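Side-chain contacts in succinyl-CoA ligase (ADP-forming) subunit alpha (Methanosaeta concilii, PDB 6HXI), which belongs to the succinyl-CoA synthetase superfamily, carries a citrate-synthase-like C-terminal region, and binds coenzyme A in this structure: residues Val123-Ala126 with Thr127-Leu131; Ala280-Glu283 with Lys284-Ala287; Met311-Gln314 with Val315-Leu319. All blocks are in the same frame, centred on the assembly; numbering follows the deposited sequence.

Contact 1: residues Val123-Ala126 with Thr127-Leu131; sequences VMAA and TARKL
T127 turns its hydroxyl back onto the carbonyl of V123, one turn earlier in helix 118-130, the helix of a beta-alpha-beta unit that links strands 108-111 and 134-136. With OG1 lying beside its own backbone N (chi1 -64°), the side chain leans toward the preceding turn, and T127 OG1 donates to V123 O at 2.7 Å. The same oxygen takes the ordinary helical bond from T127 N at 3.0 Å, and the two donors reach it from opposite faces of the carbonyl plane. V123 O is thus gripped twice by one residue, and the hydroxyl of a buried residue finds its acceptor without leaving the helix. The V123 and T127 side chains cross obliquely, V123 CG1 passing 4.1 Å from T127 OG1. Threonine suits this place because it pairs that hydroxyl with a methyl group, which is probably at home in nonpolar surroundings: the T127 side chain is packed by M98 of helix 93-102 and by L156 of the neighbouring citrate lyase chain. M124 lies on F94 and T97 of helix 93-102, its long flexible chain moulding to the buried face.

On another side of the helix, R129 lies over A125. The small methyl of A125 leaves room for the arginine to run back along the helix, with R129 CG 3.3 Å from A125 O. The chain bends at chi3 (-138°), and R129 NH2 forms a salt bridge with D214. This outside partner probably steadies the exposed end, while the aliphatic part rests on the helix. Beneath these side chains, the regular bonds include A128 N to M124 O at 2.8 Å. The other terminal nitrogen, R129 NH1, comes to 3.7 Å from the methyl carbon A125 CB.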
loop_
_atom_site.group_PDB
_atom_site.type_symbol
_atom_site.label_atom_id
_atom_site.label_comp_id
_atom_site.label_asym_id
_atom_site.label_seq_id
_atom_site.Cartn_x
_atom_site.Cartn_y
_atom_site.Cartn_z
ATOM N N VAL B 123 56.175 -3.282 18.299
ATOM C CA VAL B 123 55.658 -4.671 18.342
ATOM C C VAL B 123 55.308 -5.166 16.915
ATOM O O VAL B 123 55.582 -6.322 16.613
ATOM C CB VAL B 123 54.510 -4.877 19.358
ATOM C CG1 VAL B 123 53.890 -6.270 19.222
ATOM C CG2 VAL B 123 55.005 -4.637 20.788
ATOM N N MET B 124 54.784 -4.282 16.038
ATOM C CA MET B 124 54.471 -4.645 14.650
ATOM C C MET B 124 55.753 -4.909 13.855
ATOM O O MET B 124 55.831 -5.917 13.153
ATOM C CB MET B 124 53.612 -3.568 13.964
ATOM C CG MET B 124 52.210 -3.506 14.523
ATOM S SD MET B 124 51.062 -2.451 13.616
ATOM C CE MET B 124 51.635 -0.842 14.057
ATOM N N ALA B 125 56.760 -4.010 13.996
ATOM C CA ALA B 125 58.077 -4.088 13.362
ATOM C C ALA B 125 58.783 -5.361 13.737
ATOM O O ALA B 125 59.265 -6.051 12.842
ATOM C CB ALA B 125 58.936 -2.884 13.747
ATOM N N ALA B 126 58.824 -5.695 15.058
ATOM C CA ALA B 126 59.451 -6.908 15.575
ATOM C C ALA B 126 58.700 -8.169 15.074
ATOM O O ALA B 126 59.349 -9.147 14.689
ATOM C CB ALA B 126 59.469 -6.871 17.086
ATOM N N THR B 127 57.345 -8.129 15.047
ATOM C CA THR B 127 56.513 -9.230 14.553
ATOM C C THR B 127 56.842 -9.471 13.079
ATOM O O THR B 127 57.052 -10.612 12.681
ATOM C CB THR B 127 55.018 -8.955 14.822
ATOM O OG1 THR B 127 54.818 -8.913 16.227
ATOM C CG2 THR B 127 54.095 -10.020 14.241
ATOM N N ALA B 128 56.970 -8.385 12.307
ATOM C CA ALA B 128 57.302 -8.433 10.886
ATOM C C ALA B 128 58.658 -9.067 10.644
ATOM O O ALA B 128 58.758 -9.993 9.835
ATOM C CB ALA B 128 57.233 -7.034 10.277
ATOM N N ARG B 129 59.682 -8.619 11.381
ATOM C CA ARG B 129 61.062 -9.122 11.268
ATOM C C ARG B 129 61.168 -10.609 11.628
ATOM O O ARG B 129 61.808 -11.356 10.893
ATOM C CB ARG B 129 62.065 -8.246 12.071
ATOM C CG ARG B 129 62.156 -6.808 11.527
ATOM C CD ARG B 129 63.154 -5.909 12.250
ATOM N NE ARG B 129 62.640 -4.549 12.494
ATOM C CZ ARG B 129 62.609 -3.557 11.599
ATOM N NH1 ARG B 129 62.133 -2.366 11.938
ATOM N NH2 ARG B 129 63.047 -3.754 10.360
ATOM N N LYS B 130 60.471 -11.043 12.695
ATOM C CA LYS B 130 60.429 -12.428 13.165
ATOM C C LYS B 130 59.819 -13.381 12.122
ATOM O O LYS B 130 60.305 -14.493 11.968
ATOM C CB LYS B 130 59.650 -12.503 14.499
ATOM C CG LYS B 130 59.709 -13.846 15.228
ATOM C CD LYS B 130 58.673 -13.887 16.345
ATOM C CE LYS B 130 58.136 -15.273 16.628
ATOM N NZ LYS B 130 57.159 -15.729 15.600
ATOM N N LEU B 131 58.773 -12.928 11.399
ATOM C CA LEU B 131 58.057 -13.715 10.390
ATOM C C LEU B 131 58.531 -13.483 8.939
ATOM O O LEU B 131 57.871 -13.974 8.013
ATOM C CB LEU B 131 56.557 -13.405 10.482
ATOM C CG LEU B 131 55.836 -13.625 11.805
ATOM C CD1 LEU B 131 54.489 -12.945 11.768
ATOM C CD2 LEU B 131 55.677 -15.107 12.118
#

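Contact 2: residues Ala280-Glu283 with Lys284-Ala287; sequences ANTE and KETA
In T286 the hydroxyl OG1 sits between the backbone N and the carbonyl carbon (chi1 67°), which turns it back toward E283, while in E285 CG stands beside the backbone N (chi1 -74°) and the rest of the chain runs extended to N281. T286 OG1 donates to E283 O at 2.6 Å, lying in the carbonyl plane. T286 N meets the same oxygen at 3.1 Å but from above that plane, so one acceptor is held by two differently placed donors and the type I turn from E283 to T286 is closed twice over. A threonine fits here because its hydroxyl can both donate to E283 O and cap the start of the helix, weakly bonding A289 N.

The E285 carboxylate is turned 59° from the N281 amide plane and accepts the backbone N-H of N281 at OE2, 3.2 Å away and nearly straight, though from above the carboxylate plane. OE2 is also held by R206 and the G236 backbone N, a setting that would probably favour a charged glutamate. Along the way E285 CG passes 3.4 Å from T282 OG1. The small methyl of A280 packs near the base of E285, with A280 CB and E285 CB 3.9 Å apart. K284 points its amine elsewhere, to E237. The E285 bond ties the preceding residues to a type I turn that runs into helix 287-297, with T286 as its N-cap.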
loop_
_atom_site.group_PDB
_atom_site.type_symbol
_atom_site.label_atom_id
_atom_site.label_comp_id
_atom_site.label_asym_id
_atom_site.label_seq_id
_atom_site.Cartn_x
_atom_site.Cartn_y
_atom_site.Cartn_z
ATOM N N ALA B 280 64.720 16.495 16.967
ATOM C CA ALA B 280 66.112 16.160 17.289
ATOM C C ALA B 280 66.386 16.287 18.795
ATOM O O ALA B 280 66.495 17.398 19.326
ATOM C CB ALA B 280 67.073 17.032 16.488
ATOM N N ASN B 281 66.439 15.136 19.492
ATOM C CA ASN B 281 66.689 15.082 20.942
ATOM C C ASN B 281 68.147 15.379 21.243
ATOM O O ASN B 281 68.443 16.089 22.202
ATOM C CB ASN B 281 66.294 13.714 21.525
ATOM C CG ASN B 281 64.819 13.386 21.476
ATOM O OD1 ASN B 281 63.949 14.258 21.333
ATOM N ND2 ASN B 281 64.504 12.105 21.644
ATOM N N THR B 282 69.057 14.856 20.414
ATOM C CA THR B 282 70.502 15.046 20.557
ATOM C C THR B 282 71.035 15.797 19.335
ATOM O O THR B 282 70.281 16.032 18.386
ATOM C CB THR B 282 71.190 13.679 20.745
ATOM O OG1 THR B 282 70.835 12.811 19.665
ATOM C CG2 THR B 282 70.833 13.014 22.078
ATOM N N GLU B 283 72.326 16.187 19.358
ATOM C CA GLU B 283 72.972 16.860 18.230
ATOM C C GLU B 283 73.074 15.906 17.042
ATOM O O GLU B 283 72.854 16.323 15.909
ATOM C CB GLU B 283 74.361 17.407 18.609
ATOM C CG GLU B 283 74.330 18.779 19.268
ATOM C CD GLU B 283 73.626 19.896 18.512
ATOM O OE1 GLU B 283 73.737 19.954 17.263
ATOM O OE2 GLU B 283 72.969 20.728 19.180
ATOM N N LYS B 284 73.347 14.608 17.315
ATOM C CA LYS B 284 73.448 13.541 16.318
ATOM C C LYS B 284 72.128 13.422 15.533
ATOM O O LYS B 284 72.149 13.168 14.337
ATOM C CB LYS B 284 73.792 12.211 16.999
ATOM C CG LYS B 284 74.435 11.204 16.064
ATOM C CD LYS B 284 74.335 9.778 16.606
ATOM C CE LYS B 284 74.920 8.797 15.623
ATOM N NZ LYS B 284 75.070 7.442 16.208
ATOM N N GLU B 285 70.989 13.661 16.199
ATOM C CA GLU B 285 69.664 13.587 15.593
ATOM C C GLU B 285 69.329 14.750 14.641
ATOM O O GLU B 285 68.370 14.636 13.884
ATOM C CB GLU B 285 68.589 13.449 16.680
ATOM C CG GLU B 285 68.523 12.074 17.317
ATOM C CD GLU B 285 67.403 11.896 18.327
ATOM O OE1 GLU B 285 67.668 11.316 19.406
ATOM O OE2 GLU B 285 66.259 12.322 18.042
ATOM N N THR B 286 70.100 15.849 14.659
ATOM C CA THR B 286 69.856 17.022 13.795
ATOM C C THR B 286 70.099 16.745 12.306
ATOM O O THR B 286 70.881 15.863 11.962
ATOM C CB THR B 286 70.685 18.254 14.251
ATOM O OG1 THR B 286 72.080 18.019 14.045
ATOM C CG2 THR B 286 70.404 18.675 15.679
ATOM N N ALA B 287 69.470 17.546 11.435
ATOM C CA ALA B 287 69.622 17.456 9.984
ATOM C C ALA B 287 71.081 17.727 9.558
ATOM O O ALA B 287 71.592 17.042 8.665
ATOM C CB ALA B 287 68.672 18.419 9.288
#

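Contact 3: residues Met311-Gln314 with Val315-Leu319; sequences MVRQ and VYDML
Backbone bonds from each N-H to the carbonyl four residues earlier join the M311-Q314 turn to V315-M318 in helix 308-322, a regular alpha-helix that packs beside strands 227-233 and 255-260 of a mixed sheet. Y316 N donates to V312 O at 2.9 Å. D317 N reaches R313 O at 3.0 Å with an N-H...O angle of 162°.

The buried face is carried by V312, V315 and Y316. V315 CG2 approaches M311 O at 3.4 Å, an aliphatic group resting against a carbonyl already engaged by V315 N. The compact branched valine suits a position where M227, P254, V256 and Y300 press close to the helix. M311, with its flexible thioether chain, also touches Y300 and V256. In Y316, CG stands opposite the backbone N (chi1 173°), which carries the ring away from the preceding turn; this large side chain spans from M227 of strand 227-233 to D194 in a loop, a reach that suits an aromatic residue.

The exposed face is polar. D317 sends its carboxylate back along the helix: CG beside the backbone N (chi1 -78°) brings D317 OD1 to 3.4 Å from R313 O. Both oxygens are acceptors, so this is proximity without a bond. R313, whose side chain also touches N192 of helix 179-192, bears the opposite charge, and an arginine four residues before an aspartate may feel a weak attraction to it. Charged residues suit the exposed side. The charged atoms nevertheless stay apart, with R313 NE 4.9 Å from D317 OD2, while the nearest side-chain approach is R313 CG to D317 OD2 at 4.2 Å.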
loop_
_atom_site.group_PDB
_atom_site.type_symbol
_atom_site.label_atom_id
_atom_site.label_comp_id
_atom_site.label_asym_id
_atom_site.label_seq_id
_atom_site.Cartn_x
_atom_site.Cartn_y
_atom_site.Cartn_z
ATOM N N MET B 311 71.085 17.056 -8.299
ATOM C CA MET B 311 71.956 15.959 -7.867
ATOM C C MET B 311 71.488 14.637 -8.534
ATOM O O MET B 311 72.318 13.860 -9.009
ATOM C CB MET B 311 71.968 15.857 -6.333
ATOM C CG MET B 311 73.065 14.976 -5.783
ATOM S SD MET B 311 74.741 15.398 -6.331
ATOM C CE MET B 311 74.952 17.019 -5.567
ATOM N N VAL B 312 70.157 14.435 -8.629
ATOM C CA VAL B 312 69.554 13.279 -9.312
ATOM C C VAL B 312 70.013 13.293 -10.794
ATOM O O VAL B 312 70.488 12.274 -11.286
ATOM C CB VAL B 312 67.997 13.240 -9.145
ATOM C CG1 VAL B 312 67.331 12.310 -10.153
ATOM C CG2 VAL B 312 67.612 12.848 -7.728
ATOM N N ARG B 313 69.904 14.464 -11.465
ATOM C CA ARG B 313 70.301 14.693 -12.861
ATOM C C ARG B 313 71.775 14.369 -13.080
ATOM O O ARG B 313 72.110 13.739 -14.082
ATOM C CB ARG B 313 70.003 16.144 -13.284
ATOM C CG ARG B 313 70.129 16.425 -14.774
ATOM C CD ARG B 313 69.374 17.691 -15.120
ATOM N NE ARG B 313 69.366 17.970 -16.556
ATOM C CZ ARG B 313 68.340 18.509 -17.213
ATOM N NH1 ARG B 313 67.214 18.810 -16.573
ATOM N NH2 ARG B 313 68.431 18.747 -18.515
ATOM N N GLN B 314 72.635 14.770 -12.126
ATOM C CA GLN B 314 74.078 14.559 -12.161
ATOM C C GLN B 314 74.435 13.078 -12.080
ATOM O O GLN B 314 75.278 12.620 -12.848
ATOM C CB GLN B 314 74.759 15.345 -11.033
ATOM C CG GLN B 314 75.183 16.747 -11.435
ATOM C CD GLN B 314 75.701 17.518 -10.251
ATOM O OE1 GLN B 314 75.019 18.399 -9.727
ATOM N NE2 GLN B 314 76.899 17.174 -9.776
ATOM N N VAL B 315 73.799 12.347 -11.145
ATOM C CA VAL B 315 74.032 10.920 -10.926
ATOM C C VAL B 315 73.475 10.074 -12.087
ATOM O O VAL B 315 74.134 9.118 -12.501
ATOM C CB VAL B 315 73.529 10.454 -9.540
ATOM C CG1 VAL B 315 73.674 8.952 -9.381
ATOM C CG2 VAL B 315 74.283 11.170 -8.421
ATOM N N TYR B 316 72.279 10.435 -12.617
ATOM C CA TYR B 316 71.670 9.753 -13.756
ATOM C C TYR B 316 72.573 9.916 -14.997
ATOM O O TYR B 316 72.903 8.915 -15.636
ATOM C CB TYR B 316 70.218 10.244 -14.005
ATOM C CG TYR B 316 69.583 9.707 -15.277
ATOM C CD1 TYR B 316 69.047 8.421 -15.326
ATOM C CD2 TYR B 316 69.514 10.489 -16.428
ATOM C CE1 TYR B 316 68.497 7.912 -16.504
ATOM C CE2 TYR B 316 68.973 9.988 -17.612
ATOM C CZ TYR B 316 68.463 8.700 -17.645
ATOM O OH TYR B 316 67.918 8.208 -18.810
ATOM N N ASP B 317 73.015 11.159 -15.294
ATOM C CA ASP B 317 73.898 11.467 -16.427
ATOM C C ASP B 317 75.177 10.650 -16.374
ATOM O O ASP B 317 75.624 10.170 -17.411
ATOM C CB ASP B 317 74.211 12.972 -16.515
ATOM C CG ASP B 317 73.099 13.833 -17.108
ATOM O OD1 ASP B 317 72.024 13.277 -17.456
ATOM O OD2 ASP B 317 73.293 15.065 -17.209
ATOM N N MET B 318 75.743 10.459 -15.171
ATOM C CA MET B 318 76.935 9.650 -14.931
ATOM C C MET B 318 76.664 8.181 -15.308
ATOM O O MET B 318 77.526 7.552 -15.918
ATOM C CB MET B 318 77.359 9.791 -13.465
ATOM C CG MET B 318 78.434 8.827 -13.017
ATOM S SD MET B 318 78.677 8.938 -11.224
ATOM C CE MET B 318 77.312 7.957 -10.631
ATOM N N LEU B 319 75.453 7.656 -14.993
ATOM C CA LEU B 319 75.077 6.281 -15.346
ATOM C C LEU B 319 74.874 6.133 -16.853
ATOM O O LEU B 319 75.184 5.069 -17.397
ATOM C CB LEU B 319 73.829 5.805 -14.595
ATOM C CG LEU B 319 73.873 5.754 -13.064
ATOM C CD1 LEU B 319 72.484 5.586 -12.518
ATOM C CD2 LEU B 319 74.737 4.616 -12.556
#

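The three contacts follow one another along the chain and lie on the same side of its centre, but none touches another. Contacts 1 and 2 have centres 27 Å apart, with nearest atoms about 16 Å apart; contacts 2 and 3 are 30 Å apart between centres and about 15 Å between nearest atoms. Contacts 1 and 3 have centres 36 Å apart. Contacts 1 and 3 belong to helices flanking different mixed sheets, whereas contact 2 leads into a helix from a surface loop. Contacts 1 and 2 both meet the citrate lyase chain, contact 2 through N281, while no other chain touches contact 3. The M124 side chain is about 12 Å from bound coenzyme A.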